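Pectate lyase/Amb allergen (Acidovorax citrulli, PDB 4HWV) probably cleaves pectate as a calcium-binding polysaccharide lyase of family 1, built on a right-handed parallel beta-helix. Local coordinates at residues A13-L21 with T167-D175; D246-V257 with S268-H277. All coordinates share one frame; numbering follows the deposited sequence.

Contact 1: residues A13-L21 with T167-D175; sequences APAGSIDSL and TSLLGIGTD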
ATOM      1  N   ALA A  13      -4.161  27.386  -8.917  1.00 10.23           N
ATOM      2  CA  ALA A  13      -4.728  28.297  -7.928  1.00 10.46           C
ATOM      3  C   ALA A  13      -4.010  28.191  -6.582  1.00  9.85           C
ATOM      4  O   ALA A  13      -3.515  27.135  -6.223  1.00 10.25           O
ATOM      5  CB  ALA A  13      -6.219  28.016  -7.754  1.00 11.19           C
ATOM      6  N   PRO A  14      -3.962  29.292  -5.823  1.00  9.72           N
ATOM      7  CA  PRO A  14      -3.433  29.215  -4.462  1.00  9.71           C
ATOM      8  C   PRO A  14      -4.185  28.169  -3.642  1.00  9.13           C
ATOM      9  O   PRO A  14      -5.398  27.998  -3.779  1.00  9.09           O
ATOM     10  CB  PRO A  14      -3.714  30.617  -3.908  1.00 10.98           C
ATOM     11  CG  PRO A  14      -3.706  31.492  -5.097  1.00 11.53           C
ATOM     12  CD  PRO A  14      -4.341  30.668  -6.190  1.00 10.42           C
ATOM     13  N   ALA A  15      -3.462  27.471  -2.782  1.00  8.67           N
ATOM     14  CA  ALA A  15      -4.072  26.472  -1.913  1.00  8.87           C
ATOM     15  C   ALA A  15      -5.241  27.073  -1.131  1.00  8.76           C
ATOM     16  O   ALA A  15      -5.156  28.194  -0.616  1.00 10.35           O
ATOM     17  CB  ALA A  15      -3.039  25.929  -0.966  1.00  9.08           C
ATOM     18  N   GLY A  16      -6.339  26.328  -1.049  1.00  7.66           N
ATOM     19  CA  GLY A  16      -7.489  26.776  -0.290  1.00  8.35           C
ATOM     20  C   GLY A  16      -8.410  27.732  -1.012  1.00  8.62           C
ATOM     21  O   GLY A  16      -9.302  28.301  -0.385  1.00 10.39           O
ATOM     22  N   SER A  17      -8.240  27.900  -2.319  1.00  8.09           N
ATOM     23  CA  SER A  17      -9.009  28.908  -3.039  1.00  9.12           C
ATOM     24  C   SER A  17      -9.884  28.395  -4.181  1.00  8.02           C
ATOM     25  O   SER A  17     -10.726  29.145  -4.669  1.00  9.36           O
ATOM     26  CB  SER A  17      -8.084  29.997  -3.573  1.00 10.20           C
ATOM     27  OG  SER A  17      -7.400  29.568  -4.740  1.00 10.45           O
ATOM     28  N   ILE A  18      -9.719  27.149  -4.629  1.00  7.20           N
ATOM     29  CA  ILE A  18     -10.540  26.684  -5.745  1.00  7.54           C
ATOM     30  C   ILE A  18     -12.043  26.779  -5.424  1.00  6.30           C
ATOM     31  O   ILE A  18     -12.456  26.656  -4.268  1.00  5.41           O
ATOM     32  CB  ILE A  18     -10.174  25.227  -6.157  1.00  8.58           C
ATOM     33  CG1 ILE A  18     -10.695  24.893  -7.553  1.00 10.56           C
ATOM     34  CG2 ILE A  18     -10.664  24.203  -5.125  1.00  8.17           C
ATOM     35  CD1 ILE A  18      -9.979  25.618  -8.677  1.00 11.98           C
ATOM     36  N   ASP A  19     -12.850  27.008  -6.451  1.00  5.59           N
ATOM     37  CA  ASP A  19     -14.295  27.041  -6.272  1.00  6.04           C
ATOM     38  C   ASP A  19     -14.969  25.809  -6.857  1.00  5.49           C
ATOM     39  O   ASP A  19     -14.317  24.788  -7.057  1.00  5.93           O
ATOM     40  CB  ASP A  19     -14.887  28.345  -6.823  1.00  7.61           C
ATOM     41  CG  ASP A  19     -14.690  28.506  -8.323  1.00 11.16           C
ATOM     42  OD1 ASP A  19     -14.273  27.557  -9.001  1.00 13.13           O
ATOM     43  OD2 ASP A  19     -14.985  29.586  -8.823  1.00 14.60           O
ATOM     44  N   SER A  20     -16.273  25.905  -7.113  1.00  4.96           N
ATOM     45  CA  SER A  20     -17.075  24.735  -7.420  1.00  4.94           C
ATOM     46  C   SER A  20     -17.654  24.764  -8.817  1.00  5.44           C
ATOM     47  O   SER A  20     -18.477  23.909  -9.142  1.00  5.96           O
ATOM     48  CB  SER A  20     -18.203  24.568  -6.401  1.00  4.99           C
ATOM     49  OG  SER A  20     -17.669  24.454  -5.079  1.00  5.23           O
ATOM     50  N   LEU A  21     -17.221  25.719  -9.639  1.00  6.31           N
ATOM     51  CA  LEU A  21     -17.758  25.869 -10.987  1.00  5.94           C
ATOM     52  C   LEU A  21     -16.961  25.080 -12.015  1.00  5.75           C
ATOM     53  O   LEU A  21     -15.751  24.851 -11.851  1.00  6.65           O
ATOM     54  CB  LEU A  21     -17.759  27.336 -11.384  1.00  7.96           C
ATOM     55  CG  LEU A  21     -18.642  28.140 -10.448  1.00 10.60           C
ATOM     56  CD1 LEU A  21     -18.566  29.606 -10.829  1.00 11.50           C
ATOM     57  CD2 LEU A  21     -20.072  27.645 -10.503  1.00 11.86           C
ATOM     58  N   THR A 167     -23.636  20.822  -1.433  1.00  3.48           N
ATOM     59  CA  THR A 167     -22.383  20.652  -0.725  1.00  3.54           C
ATOM     60  C   THR A 167     -21.219  20.604  -1.683  1.00  3.55           C
ATOM     61  O   THR A 167     -21.254  19.855  -2.667  1.00  4.02           O
ATOM     62  CB  THR A 167     -22.402  19.333   0.074  1.00  3.86           C
ATOM     63  OG1 THR A 167     -23.480  19.378   1.014  1.00  3.94           O
ATOM     64  CG2 THR A 167     -21.085  19.119   0.833  1.00  4.49           C
ATOM     65  N   SER A 168     -20.184  21.379  -1.378  1.00  3.77           N
ATOM     66  CA  SER A 168     -18.881  21.217  -2.013  1.00  3.63           C
ATOM     67  C   SER A 168     -17.859  20.681  -1.027  1.00  3.52           C
ATOM     68  O   SER A 168     -17.731  21.215   0.083  1.00  4.48           O
ATOM     69  CB  SER A 168     -18.375  22.550  -2.560  1.00  3.96           C
ATOM     70  OG  SER A 168     -19.211  22.971  -3.626  1.00  4.37           O
ATOM     71  N   LEU A 169     -17.158  19.618  -1.430  1.00  3.18           N
ATOM     72  CA  LEU A 169     -16.010  19.097  -0.697  1.00  3.65           C
ATOM     73  C   LEU A 169     -14.801  19.391  -1.564  1.00  3.31           C
ATOM     74  O   LEU A 169     -14.694  18.858  -2.682  1.00  4.61           O
ATOM     75  CB  LEU A 169     -16.128  17.590  -0.465  1.00  5.25           C
ATOM     76  CG  LEU A 169     -17.330  17.150   0.365  1.00  7.02           C
ATOM     77  CD1 LEU A 169     -17.472  15.639   0.357  1.00  8.48           C
ATOM     78  CD2 LEU A 169     -17.205  17.617   1.787  1.00  9.31           C
ATOM     79  N   LEU A 170     -13.897  20.241  -1.063  1.00  3.24           N
ATOM     80  CA  LEU A 170     -12.810  20.764  -1.887  1.00  3.49           C
ATOM     81  C   LEU A 170     -11.495  20.542  -1.157  1.00  3.04           C
ATOM     82  O   LEU A 170     -11.273  21.101  -0.090  1.00  4.24           O
ATOM     83  CB  LEU A 170     -13.016  22.267  -2.175  1.00  3.63           C
ATOM     84  CG  LEU A 170     -14.323  22.633  -2.898  1.00  4.43           C
ATOM     85  CD1 LEU A 170     -14.456  24.145  -3.004  1.00  4.98           C
ATOM     86  CD2 LEU A 170     -14.473  21.999  -4.293  1.00  5.44           C
ATOM     87  N   GLY A 171     -10.643  19.682  -1.693  1.00  3.22           N
ATOM     88  CA  GLY A 171      -9.350  19.477  -1.062  1.00  3.98           C
ATOM     89  C   GLY A 171      -8.485  20.727  -1.093  1.00  3.51           C
ATOM     90  O   GLY A 171      -8.498  21.462  -2.079  1.00  3.59           O
ATOM     91  N   ILE A 172      -7.702  20.938  -0.029  1.00  3.77           N
ATOM     92  CA  ILE A 172      -6.701  22.005  -0.024  1.00  4.25           C
ATOM     93  C   ILE A 172      -5.352  21.484  -0.519  1.00  4.84           C
ATOM     94  O   ILE A 172      -4.834  20.474  -0.021  1.00  5.25           O
ATOM     95  CB  ILE A 172      -6.504  22.565   1.401  1.00  5.41           C
ATOM     96  CG1 ILE A 172      -7.795  23.247   1.871  1.00  5.52           C
ATOM     97  CG2 ILE A 172      -5.302  23.507   1.462  1.00  6.69           C
ATOM     98  CD1 ILE A 172      -7.814  23.573   3.356  1.00  6.89           C
ATOM     99  N   GLY A 173      -4.760  22.171  -1.494  1.00  5.12           N
ATOM    100  CA  GLY A 173      -3.363  21.880  -1.811  1.00  5.45           C
ATOM    101  C   GLY A 173      -3.179  20.560  -2.540  1.00  5.21           C
ATOM    102  O   GLY A 173      -4.018  20.140  -3.344  1.00  5.62           O
ATOM    103  N   THR A 174      -2.066  19.901  -2.258  1.00  5.41           N
ATOM    104  CA  THR A 174      -1.689  18.701  -2.994  1.00  7.03           C
ATOM    105  C   THR A 174      -1.783  17.440  -2.149  1.00  7.26           C
ATOM    106  O   THR A 174      -1.446  16.358  -2.621  1.00  8.75           O
ATOM    107  CB  THR A 174      -0.254  18.834  -3.522  1.00  7.50           C
ATOM    108  OG1 THR A 174       0.622  19.088  -2.420  1.00  8.44           O
ATOM    109  CG2 THR A 174      -0.145  19.986  -4.539  1.00  8.56           C
ATOM    110  N   ASP A 175      -2.251  17.559  -0.907  1.00  6.33           N
ATOM    111  CA  ASP A 175      -2.240  16.419   0.005  1.00  7.78           C
ATOM    112  C   ASP A 175      -3.535  16.234   0.790  1.00  6.64           C
ATOM    113  O   ASP A 175      -3.530  15.637   1.869  1.00  8.14           O
ATOM    114  CB  ASP A 175      -1.032  16.501   0.938  1.00  9.38           C
ATOM    115  CG  ASP A 175      -1.076  17.703   1.851  1.00 11.78           C
ATOM    116  OD1 ASP A 175      -1.911  18.605   1.655  1.00 11.67           O
ATOM    117  OD2 ASP A 175      -0.241  17.746   2.770  1.00 15.95           O
TER
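Ser20 and Ser168 meet hydroxyl to hydroxyl, OG to OG at 2.6 Å, the one hydrogen bond between residues 13-21 and 167-175. With OG anti to the carbonyl carbon in both residues (chi1 -58° in Ser20, -67° in Ser168), each hydroxyl stands beside its own backbone N, on the side where the two meet. Ser168 OG also bonds Gly36 N, which leaves this short pair well gripped at the buried end of the contact. Next to it stands Leu170, whose CD1 approaches the backbone, 3.5 Å from Ile18 O, while CD2 lies 3.9 Å from Asp19 O. Both carbonyls also accept from arginines that pack against Leu170, Ile18 O from Arg82 NH1 and Asp19 O from Arg198 NH1. Ile18 CG2 packs 4.2 Å from Leu170 CB, while the rest of its side chain leads away. Strand 167-171 is a rung of the right-handed parallel beta-helix, paired between strands 79-83 and 192-198, and the irregular N-terminal segment runs roughly antiparallel over it without joining it by backbone bonds. The packing thins toward Ala15 and Gly16, which are partly open to solvent over a buried Ile172 and Gly173. Here Ile172 CG2 is held anti to the backbone N and touches two neighbours lightly, Gly16 N at 3.9 Å and Ala15 CB at 4.1 Å. At this end Glu484 OE1 accepts from both Gly16 N and Gly173 N, and OE2 from Ile18 N further in.

Contact 2: residues D246-V257 with S268-H277; sequences DGDRHDHAFPSV and SGGDFKVQHH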
ATOM      1  N   ASP A 246      -7.181   1.833  -4.019  1.00  3.51           N
ATOM      2  CA  ASP A 246      -7.229   0.978  -2.835  1.00  3.63           C
ATOM      3  C   ASP A 246      -6.096   1.275  -1.848  1.00  4.00           C
ATOM      4  O   ASP A 246      -5.820   0.466  -0.956  1.00  4.11           O
ATOM      5  CB  ASP A 246      -7.212  -0.501  -3.224  1.00  4.06           C
ATOM      6  CG  ASP A 246      -8.535  -0.955  -3.822  1.00  3.72           C
ATOM      7  OD1 ASP A 246      -9.529  -0.184  -3.732  1.00  4.45           O
ATOM      8  OD2 ASP A 246      -8.576  -2.090  -4.361  1.00  4.57           O
ATOM      9  N   GLY A 247      -5.452   2.439  -1.987  1.00  4.47           N
ATOM     10  CA  GLY A 247      -4.363   2.780  -1.097  1.00  4.59           C
ATOM     11  C   GLY A 247      -3.299   1.700  -1.089  1.00  4.42           C
ATOM     12  O   GLY A 247      -2.971   1.138  -2.135  1.00  5.87           O
ATOM     13  N   ASP A 248      -2.782   1.378   0.100  1.00  4.00           N
ATOM     14  CA  ASP A 248      -1.711   0.390   0.198  1.00  4.82           C
ATOM     15  C   ASP A 248      -2.209  -0.965   0.701  1.00  5.30           C
ATOM     16  O   ASP A 248      -1.410  -1.761   1.182  1.00  6.51           O
ATOM     17  CB  ASP A 248      -0.550   0.917   1.062  1.00  5.28           C
ATOM     18  CG  ASP A 248      -0.905   0.971   2.527  1.00  5.11           C
ATOM     19  OD1 ASP A 248      -2.120   0.972   2.849  1.00  5.99           O
ATOM     20  OD2 ASP A 248       0.026   1.006   3.371  1.00  5.52           O
ATOM     21  N   ARG A 249      -3.513  -1.224   0.603  1.00  4.54           N
ATOM     22  CA  ARG A 249      -4.043  -2.559   0.855  1.00  4.38           C
ATOM     23  C   ARG A 249      -4.657  -3.106  -0.424  1.00  4.39           C
ATOM     24  O   ARG A 249      -5.885  -3.126  -0.602  1.00  4.95           O
ATOM     25  CB  ARG A 249      -5.055  -2.553   2.001  1.00  4.58           C
ATOM     26  CG  ARG A 249      -4.374  -2.443   3.366  1.00  4.67           C
ATOM     27  CD  ARG A 249      -5.345  -2.621   4.540  1.00  4.25           C
ATOM     28  NE  ARG A 249      -6.260  -1.493   4.615  1.00  3.82           N
ATOM     29  CZ  ARG A 249      -7.100  -1.288   5.627  1.00  3.68           C
ATOM     30  NH1 ARG A 249      -7.181  -2.157   6.643  1.00  4.51           N
ATOM     31  NH2 ARG A 249      -7.835  -0.189   5.630  1.00  4.72           N
ATOM     32  N   HIS A 250      -3.799  -3.545  -1.336  1.00  4.92           N
ATOM     33  CA  HIS A 250      -4.269  -4.128  -2.581  1.00  5.25           C
ATOM     34  C   HIS A 250      -4.860  -5.506  -2.337  1.00  4.71           C
ATOM     35  O   HIS A 250      -4.426  -6.238  -1.433  1.00  5.41           O
ATOM     36  CB  HIS A 250      -3.118  -4.245  -3.580  1.00  5.68           C
ATOM     37  CG  HIS A 250      -2.646  -2.931  -4.108  1.00  6.77           C
ATOM     38  ND1 HIS A 250      -1.713  -2.828  -5.116  1.00  7.55           N
ATOM     39  CD2 HIS A 250      -3.004  -1.664  -3.793  1.00  7.23           C
ATOM     40  CE1 HIS A 250      -1.506  -1.552  -5.391  1.00  8.04           C
ATOM     41  NE2 HIS A 250      -2.282  -0.824  -4.607  1.00  7.69           N
ATOM     42  N   ASP A 251      -5.819  -5.872  -3.183  1.00  4.95           N
ATOM     43  CA  ASP A 251      -6.519  -7.149  -3.051  1.00  5.28           C
ATOM     44  C   ASP A 251      -5.595  -8.356  -3.056  1.00  6.31           C
ATOM     45  O   ASP A 251      -5.892  -9.380  -2.442  1.00  5.95           O
ATOM     46  CB  ASP A 251      -7.537  -7.308  -4.170  1.00  5.12           C
ATOM     47  CG  ASP A 251      -8.642  -6.282  -4.101  1.00  5.38           C
ATOM     48  OD1 ASP A 251      -8.762  -5.584  -3.070  1.00  6.47           O
ATOM     49  OD2 ASP A 251      -9.386  -6.177  -5.095  1.00  5.20           O
ATOM     50  N   HIS A 252      -4.477  -8.214  -3.755  1.00  7.13           N
ATOM     51  CA  HIS A 252      -3.455  -9.257  -3.836  1.00  8.48           C
ATOM     52  C   HIS A 252      -2.980  -9.716  -2.455  1.00  8.22           C
ATOM     53  O   HIS A 252      -2.535 -10.864  -2.299  1.00 10.02           O
ATOM     54  CB  HIS A 252      -2.288  -8.717  -4.684  1.00 10.64           C
ATOM     55  CG  HIS A 252      -1.316  -9.753  -5.147  1.00 12.79           C
ATOM     56  ND1 HIS A 252      -0.171 -10.065  -4.442  1.00 13.64           N
ATOM     57  CD2 HIS A 252      -1.293 -10.523  -6.262  1.00 14.32           C
ATOM     58  CE1 HIS A 252       0.507 -10.993  -5.096  1.00 14.52           C
ATOM     59  NE2 HIS A 252      -0.146 -11.278  -6.209  1.00 15.19           N
ATOM     60  N   ALA A 253      -3.077  -8.847  -1.447  1.00  6.43           N
ATOM     61  CA  ALA A 253      -2.629  -9.192  -0.089  1.00  7.13           C
ATOM     62  C   ALA A 253      -3.584 -10.126   0.648  1.00  7.14           C
ATOM     63  O   ALA A 253      -3.234 -10.661   1.701  1.00  8.44           O
ATOM     64  CB  ALA A 253      -2.440  -7.931   0.745  1.00  7.73           C
ATOM     65  N   PHE A 254      -4.788 -10.300   0.111  1.00  6.22           N
ATOM     66  CA  PHE A 254      -5.845 -11.024   0.806  1.00  6.48           C
ATOM     67  C   PHE A 254      -6.449 -12.110  -0.085  1.00  6.66           C
ATOM     68  O   PHE A 254      -7.588 -12.020  -0.508  1.00  7.52           O
ATOM     69  CB  PHE A 254      -6.928 -10.046   1.283  1.00  6.95           C
ATOM     70  CG  PHE A 254      -6.374  -8.864   2.022  1.00  6.78           C
ATOM     71  CD1 PHE A 254      -5.976  -8.971   3.351  1.00  8.36           C
ATOM     72  CD2 PHE A 254      -6.243  -7.633   1.382  1.00  8.06           C
ATOM     73  CE1 PHE A 254      -5.445  -7.871   4.017  1.00  9.45           C
ATOM     74  CE2 PHE A 254      -5.716  -6.544   2.045  1.00  9.45           C
ATOM     75  CZ  PHE A 254      -5.325  -6.660   3.363  1.00  9.39           C
ATOM     76  N   PRO A 255      -5.677 -13.171  -0.344  1.00  7.28           N
ATOM     77  CA  PRO A 255      -6.113 -14.272  -1.212  1.00  8.21           C
ATOM     78  C   PRO A 255      -7.127 -15.177  -0.515  1.00  7.46           C
ATOM     79  O   PRO A 255      -7.530 -14.907   0.621  1.00  7.95           O
ATOM     80  CB  PRO A 255      -4.812 -15.036  -1.473  1.00  9.59           C
ATOM     81  CG  PRO A 255      -4.039 -14.840  -0.199  1.00  9.45           C
ATOM     82  CD  PRO A 255      -4.313 -13.391   0.180  1.00  8.02           C
ATOM     83  N   SER A 256      -7.536 -16.243  -1.197  1.00  7.10           N
ATOM     84  CA  SER A 256      -8.482 -17.186  -0.626  1.00  7.13           C
ATOM     85  C   SER A 256      -7.966 -17.751   0.677  1.00  7.51           C
ATOM     86  O   SER A 256      -6.769 -18.020   0.819  1.00  8.65           O
ATOM     87  CB  SER A 256      -8.706 -18.356  -1.588  1.00  7.44           C
ATOM     88  OG  SER A 256      -9.661 -19.243  -1.023  1.00  7.76           O
ATOM     89  N   VAL A 257      -8.887 -17.972   1.599  1.00  7.05           N
ATOM     90  CA  VAL A 257      -8.583 -18.660   2.845  1.00  7.16           C
ATOM     91  C   VAL A 257      -9.146 -20.092   2.843  1.00  7.62           C
ATOM     92  O   VAL A 257      -9.044 -20.817   3.836  1.00  8.82           O
ATOM     93  CB  VAL A 257      -9.084 -17.869   4.064  1.00  7.79           C
ATOM     94  CG1 VAL A 257      -8.278 -16.586   4.219  1.00  8.09           C
ATOM     95  CG2 VAL A 257     -10.602 -17.588   3.962  1.00  7.71           C
ATOM     96  N   SER A 268      -9.139 -22.739  -3.406  1.00  9.24           N
ATOM     97  CA  SER A 268      -7.999 -21.839  -3.198  1.00 10.42           C
ATOM     98  C   SER A 268      -7.799 -20.828  -4.326  1.00 10.24           C
ATOM     99  O   SER A 268      -6.957 -19.943  -4.221  1.00 10.90           O
ATOM    100  CB  SER A 268      -6.704 -22.615  -2.978  1.00 11.49           C
ATOM    101  OG  SER A 268      -6.247 -23.185  -4.190  1.00 11.54           O
ATOM    102  N   GLY A 269      -8.575 -20.946  -5.398  1.00  9.86           N
ATOM    103  CA  GLY A 269      -8.407 -20.072  -6.544  1.00  9.93           C
ATOM    104  C   GLY A 269      -8.749 -18.609  -6.297  1.00 10.17           C
ATOM    105  O   GLY A 269      -9.467 -18.265  -5.341  1.00  9.95           O
ATOM    106  N   GLY A 270      -8.260 -17.746  -7.190  1.00 11.37           N
ATOM    107  CA  GLY A 270      -8.454 -16.306  -7.072  1.00 11.62           C
ATOM    108  C   GLY A 270      -9.890 -15.828  -7.068  1.00 11.15           C
ATOM    109  O   GLY A 270     -10.171 -14.762  -6.508  1.00 11.64           O
ATOM    110  N   ASP A 271     -10.808 -16.599  -7.657  1.00 11.40           N
ATOM    111  CA  ASP A 271     -12.241 -16.264  -7.603  1.00 12.49           C
ATOM    112  C   ASP A 271     -12.672 -16.093  -6.139  1.00 10.43           C
ATOM    113  O   ASP A 271     -13.625 -15.376  -5.839  1.00 10.50           O
ATOM    114  CB  ASP A 271     -13.125 -17.388  -8.197  1.00 15.40           C
ATOM    115  CG  ASP A 271     -13.146 -17.426  -9.719  1.00 18.47           C
ATOM    116  OD1 ASP A 271     -12.737 -16.444 -10.364  1.00 18.39           O
ATOM    117  OD2 ASP A 271     -13.619 -18.460 -10.270  1.00 20.41           O
ATOM    118  N   PHE A 272     -11.972 -16.773  -5.238  1.00  8.60           N
ATOM    119  CA  PHE A 272     -12.400 -16.908  -3.854  1.00  7.64           C
ATOM    120  C   PHE A 272     -11.546 -16.079  -2.895  1.00  7.28           C
ATOM    121  O   PHE A 272     -11.557 -16.305  -1.686  1.00  7.59           O
ATOM    122  CB  PHE A 272     -12.448 -18.403  -3.498  1.00  7.76           C
ATOM    123  CG  PHE A 272     -13.186 -19.204  -4.539  1.00  7.84           C
ATOM    124  CD1 PHE A 272     -14.538 -18.993  -4.746  1.00  8.00           C
ATOM    125  CD2 PHE A 272     -12.524 -20.126  -5.348  1.00  8.26           C
ATOM    126  CE1 PHE A 272     -15.225 -19.693  -5.721  1.00  8.64           C
ATOM    127  CE2 PHE A 272     -13.214 -20.828  -6.316  1.00  8.53           C
ATOM    128  CZ  PHE A 272     -14.572 -20.599  -6.511  1.00  8.45           C
ATOM    129  N   LYS A 273     -10.843 -15.079  -3.441  1.00  7.19           N
ATOM    130  CA  LYS A 273     -10.082 -14.151  -2.606  1.00  7.46           C
ATOM    131  C   LYS A 273     -11.018 -13.472  -1.602  1.00  6.39           C
ATOM    132  O   LYS A 273     -12.227 -13.306  -1.860  1.00  6.30           O
ATOM    133  CB  LYS A 273      -9.393 -13.081  -3.458  1.00  7.86           C
ATOM    134  CG  LYS A 273     -10.356 -12.113  -4.144  1.00  8.99           C
ATOM    135  CD  LYS A 273      -9.633 -11.080  -4.995  1.00 11.40           C
ATOM    136  CE  LYS A 273      -9.113 -11.735  -6.266  1.00 14.33           C
ATOM    137  NZ  LYS A 273      -8.222 -10.845  -7.018  1.00 16.37           N
ATOM    138  N   VAL A 274     -10.469 -13.077  -0.456  1.00  5.79           N
ATOM    139  CA  VAL A 274     -11.267 -12.369   0.518  1.00  4.83           C
ATOM    140  C   VAL A 274     -11.258 -10.896   0.127  1.00  4.44           C
ATOM    141  O   VAL A 274     -10.347 -10.138   0.455  1.00  5.30           O
ATOM    142  CB  VAL A 274     -10.734 -12.574   1.940  1.00  4.88           C
ATOM    143  CG1 VAL A 274     -11.619 -11.867   2.948  1.00  5.62           C
ATOM    144  CG2 VAL A 274     -10.658 -14.072   2.305  1.00  6.23           C
ATOM    145  N   GLN A 275     -12.308 -10.513  -0.586  1.00  4.31           N
ATOM    146  CA  GLN A 275     -12.450  -9.177  -1.153  1.00  4.36           C
ATOM    147  C   GLN A 275     -12.936  -8.199  -0.092  1.00  4.23           C
ATOM    148  O   GLN A 275     -14.062  -8.317   0.388  1.00  4.86           O
ATOM    149  CB  GLN A 275     -13.443  -9.248  -2.320  1.00  5.01           C
ATOM    150  CG  GLN A 275     -13.743  -7.920  -3.003  1.00  6.07           C
ATOM    151  CD  GLN A 275     -12.482  -7.210  -3.461  1.00  6.33           C
ATOM    152  OE1 GLN A 275     -11.919  -6.376  -2.738  1.00  6.09           O
ATOM    153  NE2 GLN A 275     -12.021  -7.539  -4.671  1.00  7.76           N
ATOM    154  N   HIS A 276     -12.063  -7.262   0.273  1.00  3.64           N
ATOM    155  CA  HIS A 276     -12.366  -6.261   1.279  1.00  3.81           C
ATOM    156  C   HIS A 276     -12.853  -4.931   0.693  1.00  3.63           C
ATOM    157  O   HIS A 276     -13.174  -4.002   1.447  1.00  3.75           O
ATOM    158  CB  HIS A 276     -11.118  -5.994   2.126  1.00  4.23           C
ATOM    159  CG  HIS A 276     -10.717  -7.149   2.996  1.00  3.80           C
ATOM    160  ND1 HIS A 276     -11.264  -7.379   4.243  1.00  3.68           N
ATOM    161  CD2 HIS A 276      -9.788  -8.118   2.811  1.00  4.53           C
ATOM    162  CE1 HIS A 276     -10.707  -8.456   4.774  1.00  4.33           C
ATOM    163  NE2 HIS A 276      -9.811  -8.923   3.923  1.00  5.13           N
ATOM    164  N   HIS A 277     -12.898  -4.829  -0.634  1.00  3.81           N
ATOM    165  CA  HIS A 277     -13.331  -3.602  -1.287  1.00  3.75           C
ATOM    166  C   HIS A 277     -14.612  -3.825  -2.066  1.00  4.21           C
ATOM    167  O   HIS A 277     -14.999  -4.973  -2.329  1.00  5.55           O
ATOM    168  CB  HIS A 277     -12.255  -3.091  -2.234  1.00  3.84           C
ATOM    169  CG  HIS A 277     -10.984  -2.751  -1.537  1.00  3.51           C
ATOM    170  ND1 HIS A 277      -9.819  -3.471  -1.716  1.00  4.45           N
ATOM    171  CD2 HIS A 277     -10.699  -1.786  -0.630  1.00  3.98           C
ATOM    172  CE1 HIS A 277      -8.864  -2.938  -0.970  1.00  4.65           C
ATOM    173  NE2 HIS A 277      -9.374  -1.924  -0.295  1.00  4.81           N
TER
HETATM  174  O   HOH W   1      -9.377  -7.154  -0.699  1.00  5.57           O
HETATM  175  O   HOH W   2      -8.676  -9.633  -1.881  1.00  7.14           O
HETATM  176  O   HOH W   3      -9.086  -8.057  -7.104  1.00 10.38           O
HETATM  177  O   HOH W   4      -6.755 -16.811  -3.907  1.00 18.30           O
HETATM  178  O   HOH W   5     -11.657 -17.761   0.668  1.00  6.38           O
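His277 is met by two aspartates of the 246-257 loop, Asp251 at its edge and Asp246 over one face; with Ser256 and Asp251 it accounts for much of the buried surface. Its ND1 donates to Asp251 OD1 at 2.7 Å, a bond that lies in the plane of the imidazole and meets the oxygen nearly along its C-O axis. The Asp246 carboxylate, its OD1 held by His300 ND1, stacks on the ring instead, planes 14° apart, with CG 3.4 Å above the ring centre. At the edge, Arg249 O comes within 3.0 Å of His277 CE1, and NE2 bonds Asp204 OD1, so both ring nitrogens are engaged. The second oxygen of Asp251, OD2, takes Gln275 NE2 at 3.0 Å, from well above the carboxylate plane. A bend at chi2 (54°) folds the glutamine back, which lets OE1 receive His277 N while NE2 serves the aspartate. Water 3 bridges Asp251 OD2 to Lys273 NZ. At the far end Ser256 lies against the 3-10 turn that follows Ser268: its CA makes a bent CA-H...O contact with Phe272 O, 3.4 Å, and its OG, anti to the backbone N, bonds Tyr267 O and Trp258 N. Between these ends the edge of His276 meets the face of Phe254, His276 CD2 3.6 Å from Phe254 CG, planes at 68°; His276 ND1 bonds Asp207 O. With Asp251 at ND1, Asp204 at NE2 and Asp246 overhead, three carboxylates would be expected to favour a protonated His277, and they fix its orientation immediately before the calcium ligand Asp278.

Both segments of contact 1 precede those of contact 2 in the sequence, and the two contacts stand well apart: about 34 Å between centres and about 13 Å between nearest atoms. What joins them is the parallel beta-helix. Strand 167-171 of contact 1 pairs with strand 192-198, which pairs with 237-240, and the chain then passes through strand 243-245 into the loop 246-257. Contact 1 thus fits the N-terminal segment onto an early part of the helix, away from the annotated sites. Contact 2 instead joins the outgoing and returning arms of one long excursion between strands 243-245 and 281-283, its segment 268-277 returning beside the calcium ion bound by Asp227, Asp278 and Asp282.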